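Local coordinates for alpha-11 giardin (Giardia intestinalis, PDB 2II2), which is a calcium-binding annexin that probably binds acidic phospholipids and may take part in attachment of the parasite and organisation of its cytoskeleton, at residues 82-87 / 114-119; 99-104 / 143-148; 135-140 / 177-182. All coordinates share one frame; numbering follows the deposited sequence.

In the fold
The three contacts run through the all-helical annexin fold as linked pairings of helices. Contact 1 joins helix 76-89 to helix 106-120, contact 2 joins helix 94-102 to helix 137-147, and contact 3 joins that same helix 137-147, near its start, to helix 175-184. Segments of contacts 1 and 2 alternate along the chain, as do those of contacts 2 and 3, whereas contact 1 closes before contact 3 opens. The centres of contacts 1 and 2 lie about 14 Å apart. Those of contacts 2 and 3 are about 11 Å apart. Val100 packs on Val83 and Ile84, and a Glu148-Arg180 salt bridge joins contacts 2 and 3, so contact 2 ties the outer two together.

Contact 1. Residues 82-87 / 114-119; sequences NVIKKA and QAYKEK
In the all-helical annexin fold, helix 76-89 and helix 106-120 meet through Tyr116, whose ring extends to Ile84 and Lys85. The axes of the two segments come no closer than 11.2 Å and cross at -62°, so long side chains rather than backbones bridge the gap. Tyr116 does most of this: with CG anti to its own N (chi1 -176°), the ring swings over to the other helix although the bond that starts the side chain runs alongside it. Tyr116 CE1 meets both partners, with Ile84 CG2 at 3.8 Å. Lys85 CD lies 3.7 Å from that same Tyr116 CE1, and both aliphatic groups come at the ring obliquely. Ile84 splits its work, giving CG2 to the tyrosine while CD1 packs on Val100 of helix 94-102. Leu124 of helix 124-131 touches both Ile84 and Tyr116.

The Lys85 chain is bent at chi2 and chi3, which brings its CD methylene beside the phenol as well, 3.7 Å from Tyr116 OH. Lys85 NZ stays 4.1 Å from Tyr116 OH; that hydroxyl is hydrogen-bonded to Asp127 OD2 instead. At the start of segment 82-87, Asn82 OD1 sits 3.8 Å from Lys119 CE, the two side chains crossing at about a right angle. Asn82 is also about 10 Å, side chain to side chain, from Glu66, a calcium ligand in the metal-bound protein, though this model has no calcium bound to the chain.

The join is therefore largely dispersive: methyl and methylene groups lie against an aromatic ring whose hydroxyl is held by Asp127, and the two exposed lysines contribute their carbon chains to the seam.

Contact 2. Residues 99-104 / 143-148; sequences DVVLIA and HLAIRE
Val101 O takes a short bond of 2.6 Å from a water, which also turns a hydrogen, weakly, toward Ala145 O, 3.5 Å from the water oxygen. The water thus spans the last turns of two annexin helices, 94-102 and 137-147, where backbone carbonyls are no longer all used up by the helix. Ala145 O has a second partner in Arg109 NH1, which also binds Glu148 O; the arginine probably offsets part of the negative end of helix 137-147. Glu148 is the first residue to leave helical geometry there, its N still bound to Leu144 O, and its OE2 forms a salt bridge with Arg180 NH1 of helix 175-184.

Beside the water the contact is apolar and buried. Ala145 CB is its centre, touched by Leu102 CD2 at 3.7 Å and by Val101 CG2 at 3.8 Å. With a methyl group as its whole side chain, Ala145 lets the backbones approach to 6.2 Å between Leu102 CA and Ala145 CA. Leu102 continues the apolar seam to Ile224 of helix 216-230 and Ile183 of helix 175-184, while Leu125 and Phe128 of helix 124-131 pack against Ile146. Chi1 of Ile146 (67°) places CG1 between its N and carbonyl carbon and leaves CG2 to face the valine. There the other valine branch, Val101 CG1, meets Ile146 CG2 at 4.0 Å, and Val101 CB is hardly farther from Ile146 CG2, at 4.1 Å.

Contact 3. Residues 135-140 / 177-182; sequences TSAASY and AVVRLI
Ala137 and Tyr140, on the first turn of helix 137-147, both pack on Val179 of helix 175-184, and the residues leading into that turn fix its shape. Thr135 comes first: its N donates to Ser139 OG over 2.9 Å, with an N-H...O angle of 155°, and its carbonyl oxygen lies in plane at the edge of the Tyr140 ring. Ser136 is the N-cap residue, its OG accepting from Ser139 N at 3.0 Å. Its carbonyl oxygen has two donors, Tyr140 N in the helical pattern and Ser139 OG at 2.7 Å, the latter tilted 15° from the carbonyl plane.

Ala137 is the first residue to touch the partner helix, flank-on, with its O 3.8 Å from Val179 CG2 and its CB 4.3 Å from the same methyl. Ala138 points the other way; its N is bound by Asn218 OD1 and its O by His98 NE2. Ser139 OG is thus gripped by two bonds, to Thr135 N and Ser136 O. Tyr140 closes the walk. Its CB meets Val179 CG2 at 4.0 Å and its O lies 3.8 Å from Val179 CG1, whereas the ring runs off from segment 177-182.

Chi1 of Val179 (171°) directs its two methyls at successive parts of the facing turn, CG2 at Ala137 and Tyr140 CB, CG1 at Tyr140 O. Leu222 of helix 216-230 and Leu144 also pack on this valine. The chemistry is thus divided: serine and backbone bonds set the helix start, and one branched apolar side chain, without polar bonds across, fits against it.

Contact 1. Residues 82-87 / 114-119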
loop_
_atom_site.group_PDB
_atom_site.type_symbol
_atom_site.label_atom_id
_atom_site.label_comp_id
_atom_site.label_asym_id
_atom_site.label_seq_id
_atom_site.Cartn_x
_atom_site.Cartn_y
_atom_site.Cartn_z
ATOM N N ASN A 82 2.572 8.602 8.487
ATOM C CA ASN A 82 3.515 9.400 7.692
ATOM C C ASN A 82 3.141 9.429 6.213
ATOM O O ASN A 82 3.204 10.470 5.566
ATOM C CB ASN A 82 4.960 8.949 7.928
ATOM C CG ASN A 82 5.378 9.153 9.369
ATOM O OD1 ASN A 82 4.765 9.936 10.094
ATOM N ND2 ASN A 82 6.384 8.428 9.794
ATOM N N VAL A 83 2.722 8.295 5.682
ATOM C CA VAL A 83 2.323 8.202 4.282
ATOM C C VAL A 83 1.107 9.102 4.018
ATOM O O VAL A 83 1.073 9.810 3.011
ATOM C CB VAL A 83 2.010 6.731 3.906
ATOM C CG1 VAL A 83 1.289 6.659 2.555
ATOM C CG2 VAL A 83 3.299 5.901 3.875
ATOM N N ILE A 84 0.086 9.070 4.885
ATOM C CA ILE A 84 -1.097 9.935 4.677
ATOM C C ILE A 84 -0.708 11.396 4.703
ATOM O O ILE A 84 -1.120 12.172 3.839
ATOM C CB ILE A 84 -2.217 9.708 5.729
ATOM C CG1 ILE A 84 -2.783 8.298 5.603
ATOM C CG2 ILE A 84 -3.344 10.751 5.582
ATOM C CD1 ILE A 84 -3.467 8.022 4.289
ATOM N N LYS A 85 0.074 11.793 5.705
ATOM C CA LYS A 85 0.481 13.202 5.768
ATOM C C LYS A 85 1.225 13.656 4.499
ATOM O O LYS A 85 0.933 14.722 3.963
ATOM C CB LYS A 85 1.287 13.490 7.037
ATOM C CG LYS A 85 0.434 13.565 8.312
ATOM C CD LYS A 85 -0.695 14.603 8.212
ATOM C CE LYS A 85 -0.169 16.026 8.362
ATOM N NZ LYS A 85 -1.280 17.008 8.563
ATOM N N LYS A 86 2.169 12.850 4.016
ATOM C CA LYS A 86 2.897 13.197 2.810
ATOM C C LYS A 86 1.955 13.265 1.610
ATOM O O LYS A 86 2.070 14.153 0.748
ATOM C CB LYS A 86 4.013 12.187 2.547
ATOM C CG LYS A 86 4.803 12.497 1.318
ATOM C CD LYS A 86 5.820 11.421 0.983
ATOM C CE LYS A 86 6.650 11.882 -0.217
ATOM N NZ LYS A 86 7.508 10.827 -0.799
ATOM N N ALA A 87 1.038 12.313 1.554
ATOM C CA ALA A 87 0.120 12.236 0.434
ATOM C C ALA A 87 -0.785 13.453 0.337
ATOM O O ALA A 87 -1.245 13.791 -0.746
ATOM C CB ALA A 87 -0.733 10.983 0.566
ATOM N N GLN A 114 -6.533 6.658 15.519
ATOM C CA GLN A 114 -6.053 7.072 16.829
ATOM C C GLN A 114 -4.675 7.686 16.743
ATOM O O GLN A 114 -4.420 8.740 17.328
ATOM C CB GLN A 114 -6.058 5.892 17.793
ATOM C CG GLN A 114 -7.463 5.440 18.149
ATOM C CD GLN A 114 -7.496 4.116 18.901
ATOM O OE1 GLN A 114 -6.607 3.270 18.765
ATOM N NE2 GLN A 114 -8.550 3.917 19.677
ATOM N N ALA A 115 -3.776 7.035 16.010
ATOM C CA ALA A 115 -2.415 7.523 15.855
ATOM C C ALA A 115 -2.368 8.827 15.093
ATOM O O ALA A 115 -1.537 9.702 15.393
ATOM C CB ALA A 115 -1.550 6.500 15.163
ATOM N N TYR A 116 -3.222 8.943 14.075
ATOM C CA TYR A 116 -3.265 10.141 13.273
ATOM C C TYR A 116 -3.728 11.342 14.104
ATOM O O TYR A 116 -3.162 12.429 13.981
ATOM C CB TYR A 116 -4.159 9.923 12.056
ATOM C CG TYR A 116 -4.194 11.076 11.106
ATOM C CD1 TYR A 116 -3.338 11.123 9.993
ATOM C CD2 TYR A 116 -5.095 12.120 11.301
ATOM C CE1 TYR A 116 -3.377 12.197 9.109
ATOM C CE2 TYR A 116 -5.138 13.187 10.431
ATOM C CZ TYR A 116 -4.293 13.224 9.330
ATOM O OH TYR A 116 -4.344 14.265 8.433
ATOM N N LYS A 117 -4.764 11.134 14.915
ATOM C CA LYS A 117 -5.268 12.172 15.827
ATOM C C LYS A 117 -4.205 12.557 16.861
ATOM O O LYS A 117 -4.013 13.732 17.129
ATOM C CB LYS A 117 -6.553 11.687 16.524
ATOM C CG LYS A 117 -7.146 12.618 17.598
ATOM C CD LYS A 117 -7.411 14.017 17.103
ATOM C CE LYS A 117 -8.232 14.807 18.135
ATOM N NZ LYS A 117 -9.700 14.570 18.039
ATOM N N GLU A 118 -3.514 11.568 17.419
ATOM C CA GLU A 118 -2.464 11.846 18.409
ATOM C C GLU A 118 -1.328 12.643 17.764
ATOM O O GLU A 118 -0.784 13.563 18.377
ATOM C CB GLU A 118 -1.947 10.549 19.037
ATOM C CG GLU A 118 -0.814 10.719 20.059
ATOM C CD GLU A 118 -1.234 11.464 21.324
ATOM O OE1 GLU A 118 -2.417 11.363 21.730
ATOM O OE2 GLU A 118 -0.368 12.148 21.924
ATOM N N LYS A 119 -0.981 12.316 16.518
ATOM C CA LYS A 119 0.160 12.954 15.862
ATOM C C LYS A 119 -0.151 14.372 15.375
ATOM O O LYS A 119 0.651 15.300 15.547
ATOM C CB LYS A 119 0.659 12.101 14.689
ATOM C CG LYS A 119 1.758 12.772 13.870
ATOM C CD LYS A 119 2.847 11.792 13.462
ATOM C CE LYS A 119 4.066 12.502 12.874
ATOM N NZ LYS A 119 4.661 13.530 13.788
#

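Contact 2. Residues 99-104 / 143-148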
loop_
_atom_site.group_PDB
_atom_site.type_symbol
_atom_site.label_atom_id
_atom_site.label_comp_id
_atom_site.label_asym_id
_atom_site.label_seq_id
_atom_site.Cartn_x
_atom_site.Cartn_y
_atom_site.Cartn_z
ATOM N N ASP A 99 -3.633 3.077 -0.674
ATOM C CA ASP A 99 -2.828 1.966 -0.139
ATOM C C ASP A 99 -3.056 1.834 1.377
ATOM O O ASP A 99 -3.221 0.735 1.942
ATOM C CB ASP A 99 -1.328 2.179 -0.403
ATOM C CG ASP A 99 -0.947 2.048 -1.864
ATOM O OD1 ASP A 99 -1.776 1.590 -2.664
ATOM O OD2 ASP A 99 0.194 2.407 -2.247
ATOM N N VAL A 100 -3.043 2.970 2.056
ATOM C CA VAL A 100 -3.193 2.996 3.489
ATOM C C VAL A 100 -4.579 2.619 3.984
ATOM O O VAL A 100 -4.672 1.844 4.927
ATOM C CB VAL A 100 -2.776 4.356 4.075
ATOM C CG1 VAL A 100 -3.181 4.482 5.542
ATOM C CG2 VAL A 100 -1.277 4.538 3.907
ATOM N N VAL A 101 -5.630 3.205 3.401
ATOM C CA VAL A 101 -6.964 3.022 3.955
ATOM C C VAL A 101 -7.729 1.864 3.351
ATOM O O VAL A 101 -8.662 1.364 3.996
ATOM C CB VAL A 101 -7.838 4.325 3.923
ATOM C CG1 VAL A 101 -7.076 5.486 4.618
ATOM C CG2 VAL A 101 -8.287 4.716 2.523
ATOM N N LEU A 102 -7.376 1.443 2.138
ATOM C CA LEU A 102 -8.070 0.323 1.515
ATOM C C LEU A 102 -7.502 -1.023 1.953
ATOM O O LEU A 102 -8.226 -2.006 2.024
ATOM C CB LEU A 102 -8.059 0.446 -0.014
ATOM C CG LEU A 102 -8.723 1.708 -0.604
ATOM C CD1 LEU A 102 -8.708 1.626 -2.085
ATOM C CD2 LEU A 102 -10.160 1.900 -0.113
ATOM N N ILE A 103 -6.217 -1.075 2.242
ATOM C CA ILE A 103 -5.586 -2.324 2.631
ATOM C C ILE A 103 -5.435 -2.329 4.146
ATOM O O ILE A 103 -4.342 -2.133 4.699
ATOM C CB ILE A 103 -4.252 -2.554 1.885
ATOM C CG1 ILE A 103 -4.473 -2.359 0.368
ATOM C CG2 ILE A 103 -3.744 -3.955 2.156
ATOM C CD1 ILE A 103 -3.216 -2.545 -0.437
ATOM N N ALA A 104 -6.573 -2.533 4.812
ATOM C CA ALA A 104 -6.642 -2.302 6.254
ATOM C C ALA A 104 -7.841 -2.999 6.836
ATOM O O ALA A 104 -8.952 -2.865 6.314
ATOM C CB ALA A 104 -6.727 -0.813 6.559
ATOM N N HIS A 143 -13.179 8.380 1.708
ATOM C CA HIS A 143 -14.148 8.649 2.766
ATOM C C HIS A 143 -14.855 7.377 3.239
ATOM O O HIS A 143 -15.005 7.125 4.441
ATOM C CB HIS A 143 -15.210 9.638 2.284
ATOM C CG HIS A 143 -14.729 11.049 2.171
ATOM N ND1 HIS A 143 -15.169 12.042 3.021
ATOM C CD2 HIS A 143 -13.888 11.644 1.289
ATOM C CE1 HIS A 143 -14.622 13.192 2.654
ATOM N NE2 HIS A 143 -13.845 12.982 1.605
ATOM N N LEU A 144 -15.360 6.594 2.290
ATOM C CA LEU A 144 -16.163 5.435 2.678
ATOM C C LEU A 144 -15.318 4.341 3.325
ATOM O O LEU A 144 -15.792 3.639 4.216
ATOM C CB LEU A 144 -17.022 4.882 1.532
ATOM C CG LEU A 144 -18.064 5.860 0.977
ATOM C CD1 LEU A 144 -18.900 5.183 -0.111
ATOM C CD2 LEU A 144 -18.949 6.475 2.053
ATOM N N ALA A 145 -14.054 4.223 2.924
ATOM C CA ALA A 145 -13.165 3.250 3.550
ATOM C C ALA A 145 -13.088 3.442 5.061
ATOM O O ALA A 145 -13.023 2.473 5.818
ATOM C CB ALA A 145 -11.749 3.335 2.957
ATOM N N ILE A 146 -13.062 4.691 5.502
ATOM C CA ILE A 146 -12.929 4.943 6.921
ATOM C C ILE A 146 -14.274 5.075 7.653
ATOM O O ILE A 146 -14.324 4.917 8.862
ATOM C CB ILE A 146 -11.898 6.065 7.238
ATOM C CG1 ILE A 146 -12.383 7.426 6.746
ATOM C CG2 ILE A 146 -10.462 5.687 6.701
ATOM C CD1 ILE A 146 -11.532 8.604 7.305
ATOM N N ARG A 147 -15.366 5.319 6.924
ATOM C CA ARG A 147 -16.691 5.499 7.528
ATOM C C ARG A 147 -17.512 4.228 7.617
ATOM O O ARG A 147 -18.280 4.074 8.564
ATOM C CB ARG A 147 -17.485 6.531 6.736
ATOM C CG ARG A 147 -17.090 7.972 6.993
ATOM C CD ARG A 147 -17.702 8.924 5.977
ATOM N NE ARG A 147 -19.072 8.589 5.579
ATOM C CZ ARG A 147 -19.656 9.008 4.453
ATOM N NH1 ARG A 147 -19.000 9.790 3.588
ATOM N NH2 ARG A 147 -20.902 8.641 4.178
ATOM N N GLU A 148 -17.391 3.345 6.625
ATOM C CA GLU A 148 -18.371 2.277 6.456
ATOM C C GLU A 148 -17.849 0.918 6.863
ATOM O O GLU A 148 -16.678 0.593 6.643
ATOM C CB GLU A 148 -18.811 2.211 4.993
ATOM C CG GLU A 148 -19.559 3.442 4.509
ATOM C CD GLU A 148 -20.984 3.473 5.014
ATOM O OE1 GLU A 148 -21.473 2.415 5.462
ATOM O OE2 GLU A 148 -21.614 4.547 4.948
HETATM O O HOH W 1 -9.631 1.990 6.363
#

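Contact 3. Residues 135-140 / 177-182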
loop_
_atom_site.group_PDB
_atom_site.type_symbol
_atom_site.label_atom_id
_atom_site.label_comp_id
_atom_site.label_asym_id
_atom_site.label_seq_id
_atom_site.Cartn_x
_atom_site.Cartn_y
_atom_site.Cartn_z
ATOM N N THR A 135 -16.081 13.779 -5.326
ATOM C CA THR A 135 -16.381 13.906 -6.744
ATOM C C THR A 135 -16.171 12.523 -7.389
ATOM O O THR A 135 -17.109 11.840 -7.822
ATOM C CB THR A 135 -15.500 15.012 -7.392
ATOM O OG1 THR A 135 -14.108 14.743 -7.137
ATOM C CG2 THR A 135 -15.856 16.415 -6.825
ATOM N N SER A 136 -14.942 12.062 -7.337
ATOM C CA SER A 136 -14.515 10.905 -8.081
ATOM C C SER A 136 -14.678 9.615 -7.292
ATOM O O SER A 136 -14.831 9.649 -6.064
ATOM C CB SER A 136 -13.039 11.087 -8.368
ATOM O OG SER A 136 -12.330 11.239 -7.155
ATOM N N ALA A 137 -14.564 8.479 -7.987
ATOM C CA ALA A 137 -14.458 7.199 -7.280
ATOM C C ALA A 137 -13.311 7.249 -6.276
ATOM O O ALA A 137 -13.457 6.775 -5.156
ATOM C CB ALA A 137 -14.256 6.072 -8.278
ATOM N N ALA A 138 -12.184 7.842 -6.683
ATOM C CA ALA A 138 -11.025 7.920 -5.788
ATOM C C ALA A 138 -11.346 8.619 -4.474
ATOM O O ALA A 138 -10.953 8.155 -3.403
ATOM C CB ALA A 138 -9.868 8.613 -6.467
ATOM N N SER A 139 -12.085 9.719 -4.571
ATOM C CA SER A 139 -12.485 10.449 -3.367
ATOM C C SER A 139 -13.467 9.687 -2.489
ATOM O O SER A 139 -13.300 9.642 -1.258
ATOM C CB SER A 139 -13.015 11.829 -3.712
ATOM O OG SER A 139 -14.201 11.786 -4.495
ATOM N N TYR A 140 -14.479 9.082 -3.109
ATOM C CA TYR A 140 -15.402 8.256 -2.365
ATOM C C TYR A 140 -14.701 7.097 -1.677
ATOM O O TYR A 140 -15.056 6.739 -0.559
ATOM C CB TYR A 140 -16.568 7.735 -3.221
ATOM C CG TYR A 140 -17.633 8.770 -3.384
ATOM C CD1 TYR A 140 -17.703 9.554 -4.529
ATOM C CD2 TYR A 140 -18.557 8.992 -2.376
ATOM C CE1 TYR A 140 -18.672 10.545 -4.673
ATOM C CE2 TYR A 140 -19.543 9.991 -2.509
ATOM C CZ TYR A 140 -19.582 10.750 -3.665
ATOM O OH TYR A 140 -20.538 11.735 -3.791
ATOM N N ALA A 177 -22.252 4.628 -5.670
ATOM C CA ALA A 177 -22.907 3.322 -5.532
ATOM C C ALA A 177 -21.887 2.187 -5.711
ATOM O O ALA A 177 -21.954 1.172 -5.016
ATOM C CB ALA A 177 -24.075 3.185 -6.510
ATOM N N VAL A 178 -20.961 2.339 -6.669
ATOM C CA VAL A 178 -19.975 1.293 -6.908
ATOM C C VAL A 178 -19.044 1.159 -5.718
ATOM O O VAL A 178 -18.796 0.053 -5.252
ATOM C CB VAL A 178 -19.186 1.579 -8.206
ATOM C CG1 VAL A 178 -17.988 0.627 -8.330
ATOM C CG2 VAL A 178 -20.099 1.444 -9.404
ATOM N N VAL A 179 -18.531 2.287 -5.232
ATOM C CA VAL A 179 -17.626 2.271 -4.112
ATOM C C VAL A 179 -18.343 1.697 -2.887
ATOM O O VAL A 179 -17.794 0.837 -2.176
ATOM C CB VAL A 179 -17.078 3.683 -3.820
ATOM C CG1 VAL A 179 -16.305 3.672 -2.512
ATOM C CG2 VAL A 179 -16.183 4.118 -4.946
ATOM N N ARG A 180 -19.563 2.157 -2.605
ATOM C CA ARG A 180 -20.282 1.678 -1.436
ATOM C C ARG A 180 -20.469 0.179 -1.512
ATOM O O ARG A 180 -20.253 -0.518 -0.508
ATOM C CB ARG A 180 -21.623 2.375 -1.331
ATOM C CG ARG A 180 -22.426 1.990 -0.144
ATOM C CD ARG A 180 -23.658 2.879 -0.067
ATOM N NE ARG A 180 -23.321 4.305 -0.061
ATOM C CZ ARG A 180 -22.951 4.987 1.024
ATOM N NH1 ARG A 180 -22.839 4.393 2.209
ATOM N NH2 ARG A 180 -22.674 6.274 0.922
ATOM N N LEU A 181 -20.878 -0.312 -2.694
ATOM C CA LEU A 181 -21.071 -1.765 -2.841
ATOM C C LEU A 181 -19.820 -2.546 -2.472
ATOM O O LEU A 181 -19.868 -3.480 -1.644
ATOM C CB LEU A 181 -21.546 -2.096 -4.244
ATOM C CG LEU A 181 -21.993 -3.533 -4.553
ATOM C CD1 LEU A 181 -22.876 -3.515 -5.778
ATOM C CD2 LEU A 181 -20.813 -4.477 -4.783
ATOM N N ILE A 182 -18.700 -2.131 -3.053
ATOM C CA ILE A 182 -17.458 -2.867 -2.824
ATOM C C ILE A 182 -16.988 -2.751 -1.369
ATOM O O ILE A 182 -16.687 -3.753 -0.718
ATOM C CB ILE A 182 -16.367 -2.377 -3.778
ATOM C CG1 ILE A 182 -16.724 -2.703 -5.230
ATOM C CG2 ILE A 182 -15.042 -3.027 -3.457
ATOM C CD1 ILE A 182 -15.857 -2.014 -6.256
#